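Local coordinates for protein deseasin MCP-01 (Pseudoalteromonas sp., PDB 3VV3) that degrades collagen as a serine protease of the subtilisin family, probably cutting peptide bonds with a Ser-His-Asp catalytic triad, at residues Tyr55-Leu60 with Asn261-Tyr266; Ile49-Asp54 with Lys136-Asp141; Met247-Ser252 with Thr317-Asn322; Ile194-Ala199 with Asp220-Ile225; Ala61-Val66 with Asn127-Ile132. All blocks are in the same frame, centred on the assembly; numbering follows the deposited sequence.

Contacts 2, 3, 4 and 5 all reach the central parallel sheet and are largely buried, whereas contact 1 is partly exposed, with Pro58 and Asn261 at the surface. Contact 4 is the regular core case: two neighbouring strands in continuous register, joined by backbone bonds and apolar side chains. Contact 3 lies at strand 247-250, one of the two outermost strands, and touches contact 4 through Met247 and Ile225. Contacts 2 and 5 share strand 131-136, one at its C-terminal end around a lysine, the other at its N-terminal end around an asparagine; they meet at Val53 and Ile132. Contact 1, which touches both 2 and 5, relies on rings and weak polar contacts instead.

Contact 1. Residues Tyr55-Leu60 with Asn261-Tyr266; sequences YSHPDL and NSYATY
His57 and Tyr263 form an offset edge-to-face aromatic pair, with the imidazole edge directed at the tyrosine face, ring centroids 5.2 Å apart and planes inclined at 79°. His57 CE1 lies over that face, displaced toward its rim. The histidine ring reaches this place because CG is anti to the backbone N (chi1 -171°), which carries it across to the strand.

A second ring contact comes from the backbone: Asn261 CA sits over a face of the imidazole, 4.0 Å from its centroid, a CH-pi arrangement.

Contacts with oxygen run round the edge of the same ring. His57 NE2 donates a weak but straight hydrogen bond to Tyr263 OH, 3.4 Å long with 170° at the hydrogen, and ND1 has a weak bond to Val258 O. His57 CE1 approaches Ser262 O to 2.9 Å, near the ring plane, a close carbon-oxygen contact and not a hydrogen bond.

Van der Waals contacts complete the surface. The Pro58 and Asn261 side chains cross at about a right angle, with Pro58 CG 3.3 Å from Asn261 OD1. Asp59 CB touches Tyr263 OH at 3.8 Å, while the Asp59 carboxylate is held by Asn119 ND2 and Val123 N.

The contact thus joins the loop following strand 45-50 to strand 262-266, whose antiparallel partner 254-258 packs against His57 through Thr257; Val121 lies against both Asp59 and Tyr263.

Contact 2. Residues Ile49-Asp54 with Lys136-Asp141; sequences IDTGVD and KFLAAD
Lys136 reaches Thr51 by an extended chain with one late bend: CG is anti to the backbone N, the next two torsions are also extended, and the last turns to 61°. That bend sets Lys136 NZ 2.7 Å from Thr51 O, and a second bond of NZ goes to Leu138 O of its own segment. A different torsion serves Phe137, whose CG stands between its backbone N and carbonyl carbon (chi1 83°). Its ring therefore lies beside Ile49, with Phe137 CD1 3.5 Å from Ile49 CG2, while Leu138 CG sits over the centre of one face.

Between these side chains the backbones share a parallel bridge of Asp50 with Lys136, and Asp50 O accepts twice. Phe137 N approaches Asp50 O at 2.9 Å, nearly along the C=O axis; Leu138 N, 3.3 Å from Asp50 O, comes from above the carbonyl plane. The other end of Asp50 is gripped as well: Thr51 N lies 2.7 Å from Asp50 OD1, on the anti lone pair, and His105 ND1 bonds to the same oxygen. Asp50, His105 and Ser270 have the geometry of a charge-relay triad, as expected for a subtilisin relative. Gly52 packs its CA 3.7 Å from Lys136 CB, at backbone angles (phi 120°) that suit glycine.

Lys136 NZ is bonded to the carbonyls of Thr51 and Leu138 and forms a salt bridge with Asp102, an environment that would probably favour its charged form; the lysine thereby ties the turn after Asp50 to the neighbouring loop.

Contact 3. Residues Met247-Ser252 with Thr317-Asn322; sequences MGAPGS and TRLNVN
Met247 and Leu319 make the tight side of this contact. Met247 CG lies between its backbone N and carbonyl carbon (chi1 61°), and a bend at the end of the chain turns the methyl group in: Met247 CE comes 3.6 Å from Leu319 CA and 3.8 Å from Leu319 CB. On the same leucine, CB also meets Ala249 CB at 3.9 Å. Gly248 makes two backbone bonds, on either side of Arg318: its N donates to Thr317 O at 3.0 Å, and its O accepts from Leu319 N at 2.8 Å.

These bonds make a single bridge, Gly248 with Arg318, on strand 247-250, an outermost strand of the chain's central parallel sheet in the subtilisin-type alpha/beta fold. The other flank of that strand is bonded to strand 222-228, and helix 269-284 packs on Ala249 and Leu319.

Packing is looser beyond the bridge. Arg318 CD stays 4.4 Å from Pro250 CD, and the guanidinium group turns to other partners, the carboxylates of Asp304 and Asp232 and, through Arg318 NH1 at 2.9 Å, Leu319 O. Farther along, Asn320 N-caps helix 321-327 by bonding Gln323 N, and its ND2 is hydrogen-bonded to Asp304 and to Asp30, a calcium ligand.

Contact 4. Residues Ile194-Ala199 with Asp220-Ile225; sequences ILFVAA and DNVLSI
The carboxamide of Asn221 meets Ile194 O in its own plane, through ND2, which donates to that oxygen over 2.9 Å with 171° at the hydrogen. CG of Asn221 stands between the backbone N and carbonyl carbon (chi1 64°), which points ND2 at this carbonyl; Ser189 OG is a further partner of ND2. The other flat group, the Phe196 ring, is met obliquely by Val222, whose CG2 is 4.1 Å from Phe196 CD1. Both side chains project in the same direction, one alongside the other.

They belong to neighbouring strands, 195-199 and 222-228, of the seven-stranded parallel sheet at the centre of the subtilisin-type alpha/beta fold. The axes of 195-199 and 222-225 are inclined at 24°, and the pairing is in step from Phe196 with Val222 to Ala199 with Ile225. Backbone bonds alternate between the strands: Phe196 N to Asn221 O, Leu223 N to Phe196 O, Ala198 N to Leu223 O, and Ile225 N to Ala198 O, the last at 2.8 Å. The side-chain hydrogen bond of Asn221 thus carries the pattern one step beyond the regular strand.

Side chains alternate too. Phe196, Ala198, Val222 and Ser224 occupy one face, where helix 146-161 meets Phe196 and helix 180-191 meets Val222. Val197, Ala199, Leu223 and Ile225 occupy the other, under helix 269-284, which touches Val197, Ala199 and Leu223. There the Val197 and Ile225 side chains approach at a slant, with Val197 CG1 3.8 Å from Ile225 CG1.

Contact 5. Residues Ala61-Val66 with Asn127-Ile132; sequences AANAWV and NHDVSI
Asn63 is the hub of the contact, meeting segment 127-132 with both its side chain and its backbone. With CG beside the backbone N and anti to the carbonyl carbon (chi1 -73°), its amide extends along the approaching chain. Asn63 ND2 donates to His128 O at 3.0 Å and 178°; the acceptor lies in the amide plane, although the donor stands well above the plane of the His128 carbonyl. ND2 has a further partner in Gly114 O. At the other corner Asn63 OD1 accepts a weak bond from Val130 N, 3.4 Å away, and a water lies 2.8 Å from Asn63 OD1 and 2.6 Å from Asp129 OD1, linking the two side chains. Asn63 CB comes 3.1 Å from Val130 O.

Ile132 receives the backbone of the loop. Its N donates to Asn63 O at 2.8 Å, and its O accepts from Trp65 N at 2.9 Å, so that the two bonds flank Ala64 in a single beta bridge. Ile132 lies on strand 131-136, whose neighbours in the parallel sheet of this subtilisin-type fold are strands 89-91 and 45-50; segment 61-66 belongs to the loop joining those two. Ile132 packs on Val48 of strand 45-50.

Trp65 extends the contact toward helix 146-161. CG is anti to its backbone N, which leads the indole away from the bridge; Ser131 CB sits at the ring edge, near its plane, 4.1 Å from Trp65 CD1. Beyond it the indole rests on Val45 and on Tyr155 and Leu159 of helix 146-161, while Ser131 OG bonds to Arg42 O.

Contact 1. Residues Tyr55-Leu60 with Asn261-Tyr266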
# COMPACT_ATOMS: atom_id res chain seq x y z
N TYR A 55 8.26 15.68 10.41
CA TYR A 55 8.26 16.38 11.69
C TYR A 55 7.85 17.84 11.54
O TYR A 55 7.75 18.56 12.53
CB TYR A 55 9.65 16.28 12.35
CG TYR A 55 10.76 16.63 11.38
CD1 TYR A 55 11.05 17.95 11.07
CD2 TYR A 55 11.49 15.63 10.74
CE1 TYR A 55 12.05 18.27 10.17
CE2 TYR A 55 12.49 15.94 9.84
CZ TYR A 55 12.76 17.26 9.55
OH TYR A 55 13.74 17.58 8.66
N SER A 56 7.62 18.27 10.30
CA SER A 56 7.18 19.65 10.04
C SER A 56 5.66 19.77 9.94
O SER A 56 5.11 20.87 9.92
CB SER A 56 7.84 20.20 8.77
OG SER A 56 7.14 19.81 7.60
N HIS A 57 4.98 18.63 9.86
CA HIS A 57 3.52 18.62 9.82
C HIS A 57 2.95 19.29 11.08
O HIS A 57 3.34 18.97 12.21
CB HIS A 57 2.99 17.19 9.69
CG HIS A 57 1.52 17.10 9.43
ND1 HIS A 57 0.99 16.53 8.29
CD2 HIS A 57 0.46 17.53 10.16
CE1 HIS A 57 -0.33 16.60 8.33
NE2 HIS A 57 -0.68 17.20 9.45
N PRO A 58 2.03 20.25 10.90
CA PRO A 58 1.46 20.95 12.05
C PRO A 58 0.86 20.04 13.13
O PRO A 58 0.81 20.43 14.30
CB PRO A 58 0.36 21.82 11.41
CG PRO A 58 0.87 22.09 10.03
CD PRO A 58 1.58 20.82 9.61
N ASP A 59 0.41 18.84 12.75
CA ASP A 59 -0.15 17.93 13.74
C ASP A 59 0.86 16.89 14.27
O ASP A 59 0.48 16.01 15.04
CB ASP A 59 -1.44 17.25 13.24
CG ASP A 59 -2.49 17.11 14.33
OD1 ASP A 59 -2.44 17.91 15.29
OD2 ASP A 59 -3.35 16.20 14.25
N LEU A 60 2.13 17.00 13.87
CA LEU A 60 3.18 16.13 14.43
C LEU A 60 4.30 16.90 15.11
O LEU A 60 4.98 16.36 15.99
CB LEU A 60 3.79 15.24 13.34
CG LEU A 60 2.89 14.17 12.72
CD1 LEU A 60 3.62 13.47 11.58
CD2 LEU A 60 2.43 13.18 13.76
N ASN A 261 1.04 18.89 5.02
CA ASN A 261 -0.03 19.37 5.90
C ASN A 261 -1.40 18.83 5.49
O ASN A 261 -2.38 19.57 5.43
CB ASN A 261 -0.06 20.90 5.94
CG ASN A 261 -1.02 21.46 6.97
OD1 ASN A 261 -1.38 20.78 7.94
ND2 ASN A 261 -1.45 22.70 6.78
N SER A 262 -1.45 17.53 5.22
CA SER A 262 -2.69 16.90 4.78
C SER A 262 -3.00 15.67 5.61
O SER A 262 -2.27 15.31 6.53
CB SER A 262 -2.59 16.52 3.30
OG SER A 262 -2.32 17.64 2.48
N TYR A 263 -4.11 15.02 5.27
CA TYR A 263 -4.57 13.82 5.96
C TYR A 263 -5.07 12.86 4.90
O TYR A 263 -5.57 13.28 3.86
CB TYR A 263 -5.66 14.17 6.97
CG TYR A 263 -5.19 15.25 7.91
CD1 TYR A 263 -5.28 16.59 7.55
CD2 TYR A 263 -4.60 14.93 9.12
CE1 TYR A 263 -4.81 17.59 8.39
CE2 TYR A 263 -4.14 15.92 9.97
CZ TYR A 263 -4.24 17.25 9.61
OH TYR A 263 -3.77 18.22 10.46
N ALA A 264 -4.93 11.56 5.16
CA ALA A 264 -5.36 10.56 4.21
C ALA A 264 -5.75 9.28 4.92
O ALA A 264 -5.30 9.00 6.04
CB ALA A 264 -4.26 10.28 3.19
N THR A 265 -6.59 8.49 4.26
CA THR A 265 -7.06 7.23 4.82
C THR A 265 -6.37 6.07 4.10
O THR A 265 -6.44 5.96 2.88
CB THR A 265 -8.59 7.11 4.67
OG1 THR A 265 -9.21 8.16 5.42
CG2 THR A 265 -9.09 5.77 5.18
N TYR A 266 -5.68 5.24 4.88
CA TYR A 266 -4.98 4.06 4.37
C TYR A 266 -5.52 2.82 5.07
O TYR A 266 -6.02 2.90 6.20
CB TYR A 266 -3.47 4.10 4.69
CG TYR A 266 -2.61 5.14 4.01
CD1 TYR A 266 -3.14 6.21 3.31
CD2 TYR A 266 -1.22 5.06 4.10
CE1 TYR A 266 -2.31 7.16 2.71
CE2 TYR A 266 -0.39 5.98 3.51
CZ TYR A 266 -0.94 7.03 2.82
OH TYR A 266 -0.10 7.95 2.23

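Contact 2. Residues Ile49-Asp54 with Lys136-Asp141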
# COMPACT_ATOMS: atom_id res chain seq x y z
N ILE A 49 10.41 3.16 12.08
CA ILE A 49 11.32 2.71 11.03
C ILE A 49 10.51 2.50 9.75
O ILE A 49 9.70 1.57 9.66
CB ILE A 49 12.05 1.42 11.47
CG1 ILE A 49 12.85 1.70 12.75
CG2 ILE A 49 12.94 0.88 10.33
CD1 ILE A 49 13.56 0.46 13.37
N ASP A 50 10.69 3.39 8.78
CA ASP A 50 9.74 3.48 7.68
C ASP A 50 10.28 4.39 6.59
O ASP A 50 11.50 4.44 6.36
CB ASP A 50 8.41 4.01 8.25
CG ASP A 50 7.18 3.51 7.50
OD1 ASP A 50 7.03 3.82 6.30
OD2 ASP A 50 6.34 2.84 8.12
N THR A 51 9.39 5.12 5.92
CA THR A 51 9.81 6.06 4.87
C THR A 51 10.23 7.41 5.44
O THR A 51 10.52 8.34 4.68
CB THR A 51 8.67 6.33 3.86
OG1 THR A 51 7.59 6.98 4.53
CG2 THR A 51 8.17 5.03 3.23
N GLY A 52 10.24 7.53 6.77
CA GLY A 52 10.57 8.78 7.43
C GLY A 52 9.43 9.30 8.29
O GLY A 52 8.41 8.63 8.48
N VAL A 53 9.60 10.51 8.82
CA VAL A 53 8.58 11.19 9.60
C VAL A 53 8.57 12.65 9.17
O VAL A 53 9.61 13.30 9.17
CB VAL A 53 8.91 11.15 11.11
CG1 VAL A 53 7.85 11.92 11.92
CG2 VAL A 53 9.01 9.70 11.59
N ASP A 54 7.41 13.16 8.77
CA ASP A 54 7.33 14.59 8.47
C ASP A 54 7.14 15.37 9.76
O ASP A 54 6.01 15.70 10.15
CB ASP A 54 6.20 14.91 7.49
CG ASP A 54 6.18 16.39 7.10
OD1 ASP A 54 7.04 17.15 7.59
OD2 ASP A 54 5.30 16.79 6.31
N LYS A 136 14.44 6.69 8.39
CA LYS A 136 13.98 6.48 7.03
C LYS A 136 14.90 5.48 6.35
O LYS A 136 16.07 5.78 6.10
CB LYS A 136 14.00 7.82 6.29
CG LYS A 136 13.73 7.74 4.79
CD LYS A 136 13.68 9.15 4.19
CE LYS A 136 13.36 9.08 2.70
NZ LYS A 136 12.01 8.44 2.46
N PHE A 137 14.39 4.28 6.07
CA PHE A 137 15.17 3.30 5.30
C PHE A 137 14.49 2.98 3.96
O PHE A 137 15.06 2.27 3.14
CB PHE A 137 15.45 2.00 6.09
CG PHE A 137 14.31 1.01 6.07
CD1 PHE A 137 13.16 1.23 6.82
CD2 PHE A 137 14.40 -0.16 5.32
CE1 PHE A 137 12.11 0.31 6.81
CE2 PHE A 137 13.36 -1.09 5.31
CZ PHE A 137 12.21 -0.85 6.06
N LEU A 138 13.30 3.54 3.74
CA LEU A 138 12.59 3.39 2.48
C LEU A 138 12.54 4.72 1.76
O LEU A 138 12.13 5.73 2.33
CB LEU A 138 11.16 2.89 2.73
CG LEU A 138 11.11 1.49 3.33
CD1 LEU A 138 9.71 1.16 3.81
CD2 LEU A 138 11.62 0.45 2.33
N ALA A 139 12.94 4.71 0.49
CA ALA A 139 13.04 5.94 -0.29
C ALA A 139 11.68 6.39 -0.81
O ALA A 139 10.68 5.69 -0.64
CB ALA A 139 14.00 5.75 -1.45
N ALA A 140 11.67 7.56 -1.45
CA ALA A 140 10.44 8.10 -2.03
C ALA A 140 9.80 7.13 -3.02
O ALA A 140 8.57 7.13 -3.19
CB ALA A 140 10.72 9.43 -2.69
N ASP A 141 10.63 6.32 -3.67
CA ASP A 141 10.14 5.34 -4.63
C ASP A 141 10.07 3.92 -4.08
O ASP A 141 9.99 2.95 -4.84
CB ASP A 141 10.98 5.35 -5.91
CG ASP A 141 12.34 4.67 -5.75
OD1 ASP A 141 12.75 4.41 -4.60
OD2 ASP A 141 12.99 4.40 -6.77

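Contact 3. Residues Met247-Ser252 with Thr317-Asn322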
# COMPACT_ATOMS: atom_id res chain seq x y z
N MET A 247 -1.91 -10.71 18.15
CA MET A 247 -3.17 -10.04 18.45
C MET A 247 -3.54 -9.13 17.29
O MET A 247 -2.79 -9.02 16.32
CB MET A 247 -3.04 -9.22 19.74
CG MET A 247 -1.98 -8.12 19.65
SD MET A 247 -1.87 -7.15 21.17
CE MET A 247 -3.47 -6.34 21.19
N GLY A 248 -4.69 -8.47 17.38
CA GLY A 248 -5.13 -7.58 16.32
C GLY A 248 -5.38 -6.16 16.81
O GLY A 248 -5.49 -5.93 18.01
N ALA A 249 -5.44 -5.21 15.88
CA ALA A 249 -5.77 -3.83 16.19
C ALA A 249 -6.34 -3.18 14.92
O ALA A 249 -6.14 -3.70 13.82
CB ALA A 249 -4.54 -3.06 16.69
N PRO A 250 -7.03 -2.04 15.06
CA PRO A 250 -7.66 -1.42 13.89
C PRO A 250 -6.67 -1.06 12.76
O PRO A 250 -5.69 -0.33 12.98
CB PRO A 250 -8.28 -0.14 14.48
CG PRO A 250 -8.58 -0.51 15.89
CD PRO A 250 -7.39 -1.36 16.31
N GLY A 251 -6.96 -1.56 11.56
CA GLY A 251 -6.13 -1.24 10.41
C GLY A 251 -6.90 -1.00 9.12
O GLY A 251 -6.30 -0.69 8.10
N SER A 252 -8.22 -1.14 9.17
CA SER A 252 -9.07 -0.91 7.99
C SER A 252 -9.61 0.51 7.97
O SER A 252 -10.38 0.90 8.86
CB SER A 252 -10.25 -1.89 7.97
OG SER A 252 -9.82 -3.23 7.80
N THR A 317 -7.14 -11.67 20.86
CA THR A 317 -7.72 -10.42 21.32
C THR A 317 -7.46 -9.26 20.36
O THR A 317 -6.52 -9.28 19.57
CB THR A 317 -7.14 -10.01 22.68
OG1 THR A 317 -5.72 -9.90 22.57
CG2 THR A 317 -7.49 -11.05 23.75
N ARG A 318 -8.31 -8.25 20.47
CA ARG A 318 -8.15 -7.00 19.75
C ARG A 318 -7.78 -5.93 20.76
O ARG A 318 -8.38 -5.84 21.82
CB ARG A 318 -9.46 -6.64 19.03
CG ARG A 318 -9.36 -5.43 18.11
CD ARG A 318 -9.82 -4.14 18.78
NE ARG A 318 -11.25 -4.21 19.12
CZ ARG A 318 -11.73 -4.11 20.35
NH1 ARG A 318 -10.92 -3.91 21.38
NH2 ARG A 318 -13.05 -4.21 20.55
N LEU A 319 -6.77 -5.12 20.41
CA LEU A 319 -6.23 -4.09 21.31
C LEU A 319 -7.28 -3.30 22.07
O LEU A 319 -8.26 -2.82 21.50
CB LEU A 319 -5.36 -3.12 20.50
CG LEU A 319 -4.72 -1.95 21.25
CD1 LEU A 319 -3.67 -2.43 22.24
CD2 LEU A 319 -4.12 -0.98 20.24
N ASN A 320 -7.07 -3.16 23.38
CA ASN A 320 -7.88 -2.24 24.17
C ASN A 320 -6.97 -1.46 25.10
O ASN A 320 -6.48 -2.00 26.09
CB ASN A 320 -8.94 -2.99 24.97
CG ASN A 320 -9.92 -2.04 25.63
OD1 ASN A 320 -9.52 -1.11 26.33
ND2 ASN A 320 -11.21 -2.24 25.37
N VAL A 321 -6.73 -0.20 24.77
CA VAL A 321 -5.71 0.56 25.48
C VAL A 321 -6.21 1.03 26.84
O VAL A 321 -5.42 1.21 27.77
CB VAL A 321 -5.13 1.72 24.64
CG1 VAL A 321 -6.18 2.80 24.37
CG2 VAL A 321 -3.87 2.30 25.33
N ASN A 322 -7.53 1.18 26.97
CA ASN A 322 -8.08 1.50 28.28
C ASN A 322 -7.76 0.37 29.25
O ASN A 322 -7.23 0.61 30.34
CB ASN A 322 -9.59 1.74 28.21
CG ASN A 322 -10.17 2.13 29.57
OD1 ASN A 322 -9.66 3.04 30.23
ND2 ASN A 322 -11.21 1.43 29.99

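Contact 4. Residues Ile194-Ala199 with Asp220-Ile225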
# COMPACT_ATOMS: atom_id res chain seq x y z
N ILE A 194 13.67 -3.06 24.41
CA ILE A 194 12.84 -2.44 23.38
C ILE A 194 11.83 -3.45 22.83
O ILE A 194 12.17 -4.60 22.55
CB ILE A 194 13.72 -1.90 22.24
CG1 ILE A 194 14.67 -0.84 22.78
CG2 ILE A 194 12.86 -1.34 21.09
CD1 ILE A 194 15.69 -0.33 21.76
N LEU A 195 10.59 -3.00 22.69
CA LEU A 195 9.52 -3.81 22.12
C LEU A 195 9.47 -3.54 20.63
O LEU A 195 9.41 -2.39 20.21
CB LEU A 195 8.19 -3.41 22.76
CG LEU A 195 6.93 -4.12 22.28
CD1 LEU A 195 6.89 -5.53 22.84
CD2 LEU A 195 5.70 -3.32 22.72
N PHE A 196 9.48 -4.61 19.83
CA PHE A 196 9.58 -4.51 18.37
C PHE A 196 8.22 -4.88 17.81
O PHE A 196 7.91 -6.06 17.67
CB PHE A 196 10.65 -5.50 17.87
CG PHE A 196 10.99 -5.37 16.39
CD1 PHE A 196 10.19 -5.95 15.42
CD2 PHE A 196 12.14 -4.68 15.99
CE1 PHE A 196 10.52 -5.83 14.07
CE2 PHE A 196 12.47 -4.56 14.65
CZ PHE A 196 11.66 -5.14 13.69
N VAL A 197 7.40 -3.88 17.50
CA VAL A 197 6.06 -4.12 16.99
C VAL A 197 6.10 -4.25 15.47
O VAL A 197 6.73 -3.43 14.81
CB VAL A 197 5.10 -2.99 17.38
CG1 VAL A 197 3.66 -3.39 17.11
CG2 VAL A 197 5.30 -2.63 18.86
N ALA A 198 5.45 -5.27 14.92
CA ALA A 198 5.60 -5.57 13.50
C ALA A 198 4.28 -5.97 12.86
O ALA A 198 3.46 -6.63 13.49
CB ALA A 198 6.63 -6.69 13.29
N ALA A 199 4.09 -5.59 11.60
CA ALA A 199 2.84 -5.82 10.88
C ALA A 199 2.80 -7.25 10.34
O ALA A 199 3.80 -7.75 9.84
CB ALA A 199 2.73 -4.84 9.74
N ASP A 220 11.55 -12.98 21.40
CA ASP A 220 10.49 -12.74 22.37
C ASP A 220 9.94 -11.31 22.39
O ASP A 220 8.80 -11.09 22.80
CB ASP A 220 10.93 -13.14 23.78
CG ASP A 220 10.99 -14.65 23.97
OD1 ASP A 220 10.18 -15.37 23.34
OD2 ASP A 220 11.84 -15.11 24.76
N ASN A 221 10.74 -10.33 21.97
CA ASN A 221 10.29 -8.94 22.02
C ASN A 221 9.56 -8.50 20.75
O ASN A 221 9.16 -7.34 20.62
CB ASN A 221 11.46 -7.98 22.30
CG ASN A 221 12.49 -8.00 21.19
OD1 ASN A 221 12.77 -9.05 20.60
ND2 ASN A 221 13.07 -6.84 20.90
N VAL A 222 9.39 -9.41 19.80
CA VAL A 222 8.60 -9.11 18.61
C VAL A 222 7.12 -9.27 18.92
O VAL A 222 6.69 -10.31 19.42
CB VAL A 222 8.99 -10.03 17.42
CG1 VAL A 222 8.00 -9.89 16.27
CG2 VAL A 222 10.43 -9.72 16.95
N LEU A 223 6.33 -8.24 18.63
CA LEU A 223 4.89 -8.29 18.84
C LEU A 223 4.23 -8.10 17.47
O LEU A 223 4.32 -7.03 16.88
CB LEU A 223 4.46 -7.21 19.84
CG LEU A 223 2.97 -6.97 20.08
CD1 LEU A 223 2.24 -8.26 20.43
CD2 LEU A 223 2.77 -5.93 21.18
N SER A 224 3.62 -9.17 16.96
CA SER A 224 3.15 -9.23 15.58
C SER A 224 1.66 -8.97 15.51
O SER A 224 0.88 -9.62 16.21
CB SER A 224 3.42 -10.61 14.95
OG SER A 224 4.81 -10.87 14.89
N ILE A 225 1.27 -8.04 14.64
CA ILE A 225 -0.09 -7.49 14.70
C ILE A 225 -0.92 -7.73 13.43
O ILE A 225 -0.50 -7.38 12.33
CB ILE A 225 -0.02 -5.97 14.99
CG1 ILE A 225 0.76 -5.72 16.29
CG2 ILE A 225 -1.42 -5.37 15.04
CD1 ILE A 225 0.24 -6.51 17.48

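Contact 5. Residues Ala61-Val66 with Asn127-Ile132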
# COMPACT_ATOMS: atom_id res chain seq x y z
N ALA A 61 4.51 18.15 14.70
CA ALA A 61 5.67 18.93 15.12
C ALA A 61 5.90 18.94 16.63
O ALA A 61 7.04 18.83 17.10
CB ALA A 61 5.58 20.37 14.59
N ALA A 62 4.82 19.10 17.39
CA ALA A 62 4.93 19.18 18.84
C ALA A 62 5.40 17.86 19.46
O ALA A 62 5.92 17.84 20.58
CB ALA A 62 3.61 19.61 19.45
N ASN A 63 5.20 16.77 18.72
CA ASN A 63 5.57 15.44 19.20
C ASN A 63 6.78 14.85 18.47
O ASN A 63 7.04 13.64 18.55
CB ASN A 63 4.38 14.47 19.12
CG ASN A 63 3.34 14.74 20.19
OD1 ASN A 63 3.62 15.40 21.19
ND2 ASN A 63 2.12 14.24 19.98
N ALA A 64 7.52 15.69 17.76
CA ALA A 64 8.76 15.24 17.14
C ALA A 64 9.88 15.16 18.18
O ALA A 64 10.12 16.12 18.92
CB ALA A 64 9.16 16.15 16.00
N TRP A 65 10.56 14.02 18.24
CA TRP A 65 11.71 13.88 19.13
C TRP A 65 12.82 14.85 18.74
O TRP A 65 13.05 15.11 17.56
CB TRP A 65 12.24 12.45 19.07
CG TRP A 65 13.47 12.18 19.86
CD1 TRP A 65 13.57 12.02 21.21
CD2 TRP A 65 14.79 12.00 19.34
NE1 TRP A 65 14.87 11.76 21.57
CE2 TRP A 65 15.64 11.74 20.44
CE3 TRP A 65 15.34 12.03 18.05
CZ2 TRP A 65 17.01 11.51 20.29
CZ3 TRP A 65 16.71 11.81 17.90
CH2 TRP A 65 17.53 11.54 19.02
N VAL A 66 13.51 15.38 19.76
CA VAL A 66 14.69 16.19 19.54
C VAL A 66 15.87 15.58 20.29
O VAL A 66 15.79 15.31 21.50
CB VAL A 66 14.47 17.64 20.01
CG1 VAL A 66 15.75 18.44 19.86
CG2 VAL A 66 13.35 18.28 19.20
N ASN A 127 -1.45 8.47 21.61
CA ASN A 127 -0.88 9.46 22.52
C ASN A 127 -1.19 10.87 22.04
O ASN A 127 -1.01 11.16 20.85
CB ASN A 127 0.64 9.31 22.62
CG ASN A 127 1.06 7.93 23.08
OD1 ASN A 127 1.23 7.69 24.28
ND2 ASN A 127 1.20 7.01 22.14
N HIS A 128 -1.63 11.74 22.95
CA HIS A 128 -1.73 13.16 22.63
C HIS A 128 -0.35 13.78 22.66
O HIS A 128 -0.05 14.72 21.92
CB HIS A 128 -2.58 13.90 23.66
CG HIS A 128 -4.02 13.51 23.65
ND1 HIS A 128 -5.02 14.34 24.11
CD2 HIS A 128 -4.63 12.38 23.23
CE1 HIS A 128 -6.18 13.73 23.98
NE2 HIS A 128 -5.98 12.54 23.45
N ASP A 129 0.48 13.26 23.56
CA ASP A 129 1.84 13.74 23.76
C ASP A 129 2.79 12.55 23.82
O ASP A 129 2.54 11.58 24.53
CB ASP A 129 1.94 14.54 25.06
CG ASP A 129 1.00 15.74 25.07
OD1 ASP A 129 1.29 16.72 24.36
OD2 ASP A 129 -0.02 15.67 25.77
N VAL A 130 3.88 12.63 23.06
CA VAL A 130 4.86 11.56 22.97
C VAL A 130 6.01 12.13 22.14
O VAL A 130 5.86 13.20 21.55
CB VAL A 130 4.25 10.30 22.28
CG1 VAL A 130 3.95 10.57 20.80
CG2 VAL A 130 5.16 9.07 22.44
N SER A 131 7.15 11.45 22.10
CA SER A 131 8.25 11.88 21.24
C SER A 131 8.49 10.82 20.19
O SER A 131 8.71 9.66 20.51
CB SER A 131 9.54 12.13 22.04
OG SER A 131 9.40 13.25 22.90
N ILE A 132 8.45 11.21 18.92
CA ILE A 132 8.63 10.27 17.83
C ILE A 132 9.94 10.55 17.11
O ILE A 132 10.14 11.64 16.59
CB ILE A 132 7.47 10.39 16.83
CG1 ILE A 132 6.17 9.97 17.50
CG2 ILE A 132 7.75 9.52 15.60
CD1 ILE A 132 4.93 10.26 16.67
O HOH W 1 3.32 17.51 22.93